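Local coordinates for protein carboxylase (Deinococcus radiodurans, PDB 5H80) that probably carboxylates biotin at the expense of ATP, as the biotin carboxylase domain of a single-chain bacterial carboxylase, at residues S248-Q260 with E268-R280. Sequence-based numbering, arbitrary orientation.
Sequences SVTHLWERDCTVQ and EFAPAPHLPQAVR
Glu254 and Arg280 form a buried salt bridge that ties strand 249-256 to the first turn of helix 277-293. The guanidinium presents its side edge: Arg280 NE meets Glu254 OE1 at 2.8 Å in a nearly straight bond, and Arg280 NH2 meets Glu254 OE2 at the same length. Both nitrogens keep the acceptors in the guanidinium plane yet approach from above the carboxylate, the two planes lying 45° apart. Ala272 N reaches Glu254 OE2 on its anti side at 2.7 Å, from the face opposite to Arg280 NH2, so three N-H groups fix the rotation of the acid. Its chain folds to get there: CG stands between the backbone N and carbonyl carbon (chi1 85°), and a bend at chi2 (-65°) brings the carboxylate to Arg280 and Ala272. With an alanine in place of Glu254, buried Arg280 would probably lose its countercharge and the amide of Ala272 its acceptor. Small Ala272 fits here because its CB packs 3.6 Å from Glu254 CG and also touches Asp256 CB. Pro271, entered through a cis peptide, adds its CB beside OE2, while the aliphatic CD of Arg280 lies near Trp253 CD1.

Farther along, Asp256 and Phe269 form an antiparallel hydrogen-bonded pair, Asp256 N to Phe269 O (2.9 Å) and Phe269 N to Asp256 O (2.8 Å). Asp256 sets its CG anti to the backbone N; OD1 takes Thr258 N in an Asx turn, and OD2 pairs with Arg236. Cys257 SG rests on the methylenes of Glu268 at 3.7 Å from CG, and the acid end goes on to Arg372. The Asp256-Phe269 bridge joins the edge of one antiparallel sheet to a strand of another, within the ATP-grasp fold expected of biotin carboxylases.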
ATOM      1  N   SER A 248     -29.616  -1.267  -7.882  1.00 29.02           N
ATOM      2  CA  SER A 248     -29.274  -0.873  -6.543  1.00 27.44           C
ATOM      3  C   SER A 248     -28.134   0.101  -6.530  1.00 23.75           C
ATOM      4  O   SER A 248     -27.391   0.186  -7.482  1.00 22.58           O
ATOM      5  CB  SER A 248     -28.721  -2.089  -5.796  1.00 33.69           C
ATOM      6  OG  SER A 248     -29.754  -2.947  -5.424  1.00 42.96           O
ATOM      7  N   VAL A 249     -28.013   0.790  -5.393  1.00 22.80           N
ATOM      8  CA  VAL A 249     -26.999   1.731  -5.187  1.00 22.95           C
ATOM      9  C   VAL A 249     -26.399   1.440  -3.769  1.00 24.18           C
ATOM     10  O   VAL A 249     -27.051   0.957  -2.793  1.00 25.91           O
ATOM     11  CB  VAL A 249     -27.532   3.216  -5.363  1.00 24.68           C
ATOM     12  CG1 VAL A 249     -27.909   3.471  -6.812  1.00 24.67           C
ATOM     13  CG2 VAL A 249     -28.628   3.525  -4.339  1.00 26.28           C
ATOM     14  N   THR A 250     -25.123   1.813  -3.669  1.00 25.99           N
ATOM     15  CA  THR A 250     -24.386   1.795  -2.441  1.00 24.17           C
ATOM     16  C   THR A 250     -23.356   2.911  -2.392  1.00 21.32           C
ATOM     17  O   THR A 250     -23.307   3.796  -3.295  1.00 21.21           O
ATOM     18  CB  THR A 250     -23.768   0.404  -2.230  1.00 25.25           C
ATOM     19  OG1 THR A 250     -23.377   0.221  -0.877  1.00 25.05           O
ATOM     20  CG2 THR A 250     -22.550   0.234  -3.147  1.00 24.08           C
ATOM     21  N   HIS A 251     -22.540   2.931  -1.341  1.00 20.73           N
ATOM     22  CA  HIS A 251     -21.639   3.982  -1.033  1.00 21.15           C
ATOM     23  C   HIS A 251     -20.344   3.418  -0.416  1.00 22.43           C
ATOM     24  O   HIS A 251     -20.321   2.326   0.150  1.00 26.24           O
ATOM     25  CB  HIS A 251     -22.227   5.060  -0.190  1.00 19.21           C
ATOM     26  CG  HIS A 251     -22.435   4.659   1.259  1.00 19.86           C
ATOM     27  ND1 HIS A 251     -21.462   4.711   2.218  1.00 23.47           N
ATOM     28  CD2 HIS A 251     -23.506   4.084   1.861  1.00 18.94           C
ATOM     29  CE1 HIS A 251     -21.963   4.290   3.391  1.00 21.72           C
ATOM     30  NE2 HIS A 251     -23.149   3.828   3.157  1.00 23.37           N
ATOM     31  N   LEU A 252     -19.307   4.169  -0.599  1.00 22.35           N
ATOM     32  CA  LEU A 252     -17.968   4.005   0.112  1.00 19.63           C
ATOM     33  C   LEU A 252     -17.686   5.224   1.032  1.00 21.71           C
ATOM     34  O   LEU A 252     -16.542   5.735   1.069  1.00 21.01           O
ATOM     35  CB  LEU A 252     -16.804   3.652  -0.821  1.00 21.96           C
ATOM     36  CG  LEU A 252     -16.728   2.275  -1.434  1.00 23.96           C
ATOM     37  CD1 LEU A 252     -16.821   1.174  -0.356  1.00 24.04           C
ATOM     38  CD2 LEU A 252     -17.784   2.204  -2.448  1.00 24.51           C
ATOM     39  N   TRP A 253     -18.725   5.770   1.715  1.00 20.22           N
ATOM     40  CA  TRP A 253     -18.603   6.861   2.634  1.00 18.11           C
ATOM     41  C   TRP A 253     -18.083   8.131   1.938  1.00 21.83           C
ATOM     42  O   TRP A 253     -18.288   8.302   0.730  1.00 22.05           O
ATOM     43  CB  TRP A 253     -17.732   6.460   3.912  1.00 19.84           C
ATOM     44  CG  TRP A 253     -18.427   5.286   4.639  1.00 20.24           C
ATOM     45  CD1 TRP A 253     -19.390   5.345   5.597  1.00 21.70           C
ATOM     46  CD2 TRP A 253     -18.071   3.912   4.509  1.00 21.19           C
ATOM     47  NE1 TRP A 253     -19.690   4.085   6.035  1.00 23.34           N
ATOM     48  CE2 TRP A 253     -18.918   3.180   5.371  1.00 22.37           C
ATOM     49  CE3 TRP A 253     -17.134   3.215   3.675  1.00 21.13           C
ATOM     50  CZ2 TRP A 253     -18.818   1.767   5.494  1.00 22.11           C
ATOM     51  CZ3 TRP A 253     -17.088   1.772   3.780  1.00 22.26           C
ATOM     52  CH2 TRP A 253     -17.857   1.128   4.704  1.00 20.72           C
ATOM     53  N   GLU A 254     -17.324   8.940   2.647  1.00 20.57           N
ATOM     54  CA  GLU A 254     -16.980  10.263   2.244  1.00 21.10           C
ATOM     55  C   GLU A 254     -15.531  10.549   2.052  1.00 21.23           C
ATOM     56  O   GLU A 254     -14.629   9.896   2.631  1.00 22.19           O
ATOM     57  CB  GLU A 254     -17.596  11.305   3.166  1.00 21.31           C
ATOM     58  CG  GLU A 254     -16.922  11.723   4.455  1.00 22.26           C
ATOM     59  CD  GLU A 254     -16.795  10.618   5.523  1.00 24.59           C
ATOM     60  OE1 GLU A 254     -17.508   9.611   5.390  1.00 22.52           O
ATOM     61  OE2 GLU A 254     -16.018  10.901   6.435  1.00 23.20           O
ATOM     62  N   ARG A 255     -15.261  11.723   1.460  1.00 21.16           N
ATOM     63  CA  ARG A 255     -13.906  12.330   1.381  1.00 19.49           C
ATOM     64  C   ARG A 255     -14.026  13.814   1.576  1.00 23.55           C
ATOM     65  O   ARG A 255     -15.113  14.385   1.265  1.00 25.19           O
ATOM     66  CB  ARG A 255     -13.265  12.138  -0.001  1.00 19.91           C
ATOM     67  CG  ARG A 255     -12.869  10.781  -0.442  1.00 18.69           C
ATOM     68  CD  ARG A 255     -12.382  10.654  -1.884  1.00 18.13           C
ATOM     69  NE  ARG A 255     -13.377  10.924  -2.921  1.00 17.84           N
ATOM     70  CZ  ARG A 255     -14.012  10.013  -3.625  1.00 21.63           C
ATOM     71  NH1 ARG A 255     -13.832   8.686  -3.439  1.00 23.10           N
ATOM     72  NH2 ARG A 255     -14.830  10.410  -4.555  1.00 23.92           N
ATOM     73  N   ASP A 256     -12.987  14.417   2.166  1.00 22.56           N
ATOM     74  CA  ASP A 256     -12.957  15.846   2.404  1.00 21.77           C
ATOM     75  C   ASP A 256     -11.815  16.410   1.633  1.00 22.88           C
ATOM     76  O   ASP A 256     -10.645  16.059   1.856  1.00 21.66           O
ATOM     77  CB  ASP A 256     -12.861  16.162   3.829  1.00 19.29           C
ATOM     78  CG  ASP A 256     -13.009  17.657   4.184  1.00 19.89           C
ATOM     79  OD1 ASP A 256     -12.221  18.479   3.689  1.00 22.45           O
ATOM     80  OD2 ASP A 256     -13.922  17.875   5.028  1.00 24.05           O
ATOM     81  N   CYS A 257     -12.179  17.336   0.788  1.00 18.66           N
ATOM     82  CA  CYS A 257     -11.240  17.951  -0.151  1.00 22.05           C
ATOM     83  C   CYS A 257     -11.241  19.499   0.053  1.00 25.74           C
ATOM     84  O   CYS A 257     -11.161  20.270  -0.927  1.00 26.65           O
ATOM     85  CB  CYS A 257     -11.638  17.689  -1.552  1.00 25.88           C
ATOM     86  SG  CYS A 257     -11.921  15.922  -1.935  1.00 31.61           S
ATOM     87  N   THR A 258     -11.302  19.930   1.288  1.00 25.30           N
ATOM     88  CA  THR A 258     -11.436  21.361   1.620  1.00 25.09           C
ATOM     89  C   THR A 258     -10.251  22.247   1.259  1.00 28.34           C
ATOM     90  O   THR A 258     -10.386  23.415   0.915  1.00 25.56           O
ATOM     91  CB  THR A 258     -11.838  21.471   3.095  1.00 23.53           C
ATOM     92  OG1 THR A 258     -13.109  20.825   3.361  1.00 21.38           O
ATOM     93  CG2 THR A 258     -11.753  23.002   3.634  1.00 25.75           C
ATOM     94  N   VAL A 259      -9.037  21.734   1.409  1.00 23.41           N
ATOM     95  CA  VAL A 259      -7.804  22.479   1.134  1.00 26.53           C
ATOM     96  C   VAL A 259      -7.606  22.559  -0.429  1.00 28.14           C
ATOM     97  O   VAL A 259      -7.329  21.569  -1.125  1.00 26.67           O
ATOM     98  CB  VAL A 259      -6.616  21.795   1.822  1.00 25.68           C
ATOM     99  CG1 VAL A 259      -5.339  22.503   1.421  1.00 23.45           C
ATOM    100  CG2 VAL A 259      -6.848  21.694   3.353  1.00 26.65           C
ATOM    101  N   GLN A 260      -7.953  23.754  -0.948  1.00 26.00           N
ATOM    102  CA  GLN A 260      -7.961  24.053  -2.410  1.00 28.41           C
ATOM    103  C   GLN A 260      -7.230  25.336  -2.658  1.00 32.79           C
ATOM    104  O   GLN A 260      -7.240  26.149  -1.814  1.00 32.81           O
ATOM    105  CB  GLN A 260      -9.380  24.298  -2.858  1.00 34.08           C
ATOM    106  CG  GLN A 260     -10.270  23.176  -2.532  1.00 33.15           C
ATOM    107  CD  GLN A 260     -11.697  23.297  -2.973  1.00 38.83           C
ATOM    108  OE1 GLN A 260     -12.061  24.202  -3.710  1.00 44.53           O
ATOM    109  NE2 GLN A 260     -12.499  22.287  -2.607  1.00 35.51           N
ATOM    110  N   GLU A 268      -6.590  15.605   0.090  1.00 24.53           N
ATOM    111  CA  GLU A 268      -7.930  15.004   0.119  1.00 23.67           C
ATOM    112  C   GLU A 268      -7.880  13.929   1.191  1.00 22.63           C
ATOM    113  O   GLU A 268      -7.068  13.023   1.103  1.00 24.90           O
ATOM    114  CB  GLU A 268      -8.256  14.480  -1.284  1.00 30.03           C
ATOM    115  CG  GLU A 268      -8.271  15.658  -2.312  1.00 33.22           C
ATOM    116  CD  GLU A 268      -7.767  15.312  -3.682  1.00 34.01           C
ATOM    117  OE1 GLU A 268      -6.663  14.752  -3.809  1.00 37.30           O
ATOM    118  OE2 GLU A 268      -8.509  15.633  -4.622  1.00 38.43           O
ATOM    119  N   PHE A 269      -8.840  13.951   2.110  1.00 22.31           N
ATOM    120  CA  PHE A 269      -8.872  13.073   3.304  1.00 20.98           C
ATOM    121  C   PHE A 269     -10.054  12.047   3.267  1.00 23.81           C
ATOM    122  O   PHE A 269     -11.130  12.318   2.820  1.00 19.78           O
ATOM    123  CB  PHE A 269      -8.945  13.930   4.541  1.00 19.95           C
ATOM    124  CG  PHE A 269      -7.814  14.739   4.749  1.00 23.33           C
ATOM    125  CD1 PHE A 269      -6.865  14.385   5.687  1.00 19.25           C
ATOM    126  CD2 PHE A 269      -7.623  15.938   4.069  1.00 22.19           C
ATOM    127  CE1 PHE A 269      -5.821  15.175   5.944  1.00 23.95           C
ATOM    128  CE2 PHE A 269      -6.540  16.769   4.381  1.00 20.81           C
ATOM    129  CZ  PHE A 269      -5.596  16.333   5.247  1.00 22.72           C
ATOM    130  N   ALA A 270      -9.861  10.769   3.688  1.00 20.12           N
ATOM    131  CA  ALA A 270     -10.981   9.803   3.795  1.00 21.41           C
ATOM    132  C   ALA A 270     -10.594   9.075   5.158  1.00 23.06           C
ATOM    133  O   ALA A 270      -9.453   8.488   5.271  1.00 23.23           O
ATOM    134  CB  ALA A 270     -11.157   8.900   2.643  1.00 22.06           C
ATOM    135  N   PRO A 271     -11.412   9.200   6.196  1.00 25.77           N
ATOM    136  CA  PRO A 271     -12.632   9.951   6.304  1.00 26.93           C
ATOM    137  C   PRO A 271     -12.445  11.430   6.326  1.00 20.97           C
ATOM    138  O   PRO A 271     -11.342  11.992   6.435  1.00 22.36           O
ATOM    139  CB  PRO A 271     -13.176   9.525   7.669  1.00 26.93           C
ATOM    140  CG  PRO A 271     -11.937   9.256   8.486  1.00 29.24           C
ATOM    141  CD  PRO A 271     -10.956   8.677   7.526  1.00 25.86           C
ATOM    142  N   ALA A 272     -13.567  12.128   6.243  1.00 24.99           N
ATOM    143  CA  ALA A 272     -13.581  13.506   6.656  1.00 22.42           C
ATOM    144  C   ALA A 272     -13.252  13.716   8.155  1.00 22.18           C
ATOM    145  O   ALA A 272     -14.061  13.212   8.946  1.00 27.51           O
ATOM    146  CB  ALA A 272     -14.969  14.096   6.363  1.00 23.85           C
ATOM    147  N   PRO A 273     -12.172  14.428   8.483  1.00 21.68           N
ATOM    148  CA  PRO A 273     -11.811  14.566   9.948  1.00 25.24           C
ATOM    149  C   PRO A 273     -12.818  15.290  10.762  1.00 24.46           C
ATOM    150  O   PRO A 273     -13.408  16.286  10.288  1.00 21.69           O
ATOM    151  CB  PRO A 273     -10.426  15.159   9.957  1.00 26.43           C
ATOM    152  CG  PRO A 273      -9.924  15.106   8.538  1.00 24.62           C
ATOM    153  CD  PRO A 273     -11.093  14.948   7.604  1.00 22.47           C
ATOM    154  N   HIS A 274     -13.126  14.785  11.983  1.00 26.70           N
ATOM    155  CA  HIS A 274     -13.924  15.553  12.943  1.00 27.00           C
ATOM    156  C   HIS A 274     -15.349  15.804  12.421  1.00 29.60           C
ATOM    157  O   HIS A 274     -15.789  16.971  12.411  1.00 34.69           O
ATOM    158  CB  HIS A 274     -13.234  16.892  13.314  1.00 26.65           C
ATOM    159  CG  HIS A 274     -11.911  16.719  13.936  1.00 25.12           C
ATOM    160  ND1 HIS A 274     -11.722  15.828  14.972  1.00 31.20           N
ATOM    161  CD2 HIS A 274     -10.695  17.228  13.647  1.00 28.72           C
ATOM    162  CE1 HIS A 274     -10.452  15.843  15.334  1.00 31.36           C
ATOM    163  NE2 HIS A 274      -9.793  16.614  14.490  1.00 30.17           N
ATOM    164  N   LEU A 275     -15.903  14.825  11.708  1.00 24.11           N
ATOM    165  CA  LEU A 275     -17.243  14.880  11.185  1.00 23.79           C
ATOM    166  C   LEU A 275     -18.233  14.112  12.022  1.00 25.18           C
ATOM    167  O   LEU A 275     -18.176  12.852  12.129  1.00 26.27           O
ATOM    168  CB  LEU A 275     -17.255  14.290   9.792  1.00 21.85           C
ATOM    169  CG  LEU A 275     -18.583  14.496   8.942  1.00 22.21           C
ATOM    170  CD1 LEU A 275     -18.991  15.952   8.679  1.00 24.41           C
ATOM    171  CD2 LEU A 275     -18.608  13.703   7.651  1.00 24.65           C
ATOM    172  N   PRO A 276     -19.240  14.799  12.567  1.00 25.26           N
ATOM    173  CA  PRO A 276     -20.189  14.033  13.373  1.00 23.71           C
ATOM    174  C   PRO A 276     -21.013  13.037  12.522  1.00 20.52           C
ATOM    175  O   PRO A 276     -21.428  13.361  11.339  1.00 23.49           O
ATOM    176  CB  PRO A 276     -21.176  15.091  13.860  1.00 25.22           C
ATOM    177  CG  PRO A 276     -20.377  16.317  13.864  1.00 23.03           C
ATOM    178  CD  PRO A 276     -19.617  16.219  12.536  1.00 22.19           C
ATOM    179  N   GLN A 277     -21.239  11.854  13.062  1.00 25.55           N
ATOM    180  CA  GLN A 277     -21.979  10.832  12.351  1.00 24.70           C
ATOM    181  C   GLN A 277     -23.329  11.253  11.780  1.00 25.21           C
ATOM    182  O   GLN A 277     -23.693  10.799  10.742  1.00 25.68           O
ATOM    183  CB  GLN A 277     -22.196   9.553  13.151  1.00 23.83           C
ATOM    184  CG  GLN A 277     -22.754   8.428  12.446  1.00 25.26           C
ATOM    185  CD  GLN A 277     -21.984   7.990  11.168  1.00 24.68           C
ATOM    186  OE1 GLN A 277     -22.582   7.885  10.134  1.00 26.52           O
ATOM    187  NE2 GLN A 277     -20.700   7.641  11.297  1.00 26.41           N
ATOM    188  N   ALA A 278     -24.082  12.025  12.549  1.00 25.10           N
ATOM    189  CA  ALA A 278     -25.387  12.531  12.102  1.00 26.01           C
ATOM    190  C   ALA A 278     -25.166  13.294  10.762  1.00 25.15           C
ATOM    191  O   ALA A 278     -26.028  13.097   9.825  1.00 28.84           O
ATOM    192  CB  ALA A 278     -25.929  13.477  13.177  1.00 29.53           C
ATOM    193  N   VAL A 279     -24.050  14.006  10.558  1.00 27.29           N
ATOM    194  CA  VAL A 279     -23.841  14.802   9.325  1.00 28.15           C
ATOM    195  C   VAL A 279     -23.455  13.815   8.238  1.00 26.32           C
ATOM    196  O   VAL A 279     -23.878  13.955   7.097  1.00 25.23           O
ATOM    197  CB  VAL A 279     -22.719  15.874   9.442  1.00 26.36           C
ATOM    198  CG1 VAL A 279     -22.524  16.687   8.141  1.00 24.28           C
ATOM    199  CG2 VAL A 279     -23.053  16.864  10.608  1.00 29.01           C
ATOM    200  N   ARG A 280     -22.496  12.930   8.570  1.00 22.17           N
ATOM    201  CA  ARG A 280     -22.193  11.813   7.677  1.00 27.42           C
ATOM    202  C   ARG A 280     -23.413  11.102   7.145  1.00 21.58           C
ATOM    203  O   ARG A 280     -23.455  10.932   5.929  1.00 20.68           O
ATOM    204  CB  ARG A 280     -21.177  10.871   8.319  1.00 23.35           C
ATOM    205  CG  ARG A 280     -20.854   9.659   7.458  1.00 25.71           C
ATOM    206  CD  ARG A 280     -19.731   8.710   7.886  1.00 21.19           C
ATOM    207  NE  ARG A 280     -18.441   9.338   8.023  1.00 22.59           N
ATOM    208  CZ  ARG A 280     -17.885   9.754   9.156  1.00 20.98           C
ATOM    209  NH1 ARG A 280     -18.457   9.506  10.375  1.00 24.91           N
ATOM    210  NH2 ARG A 280     -16.766  10.380   9.119  1.00 24.59           N
TER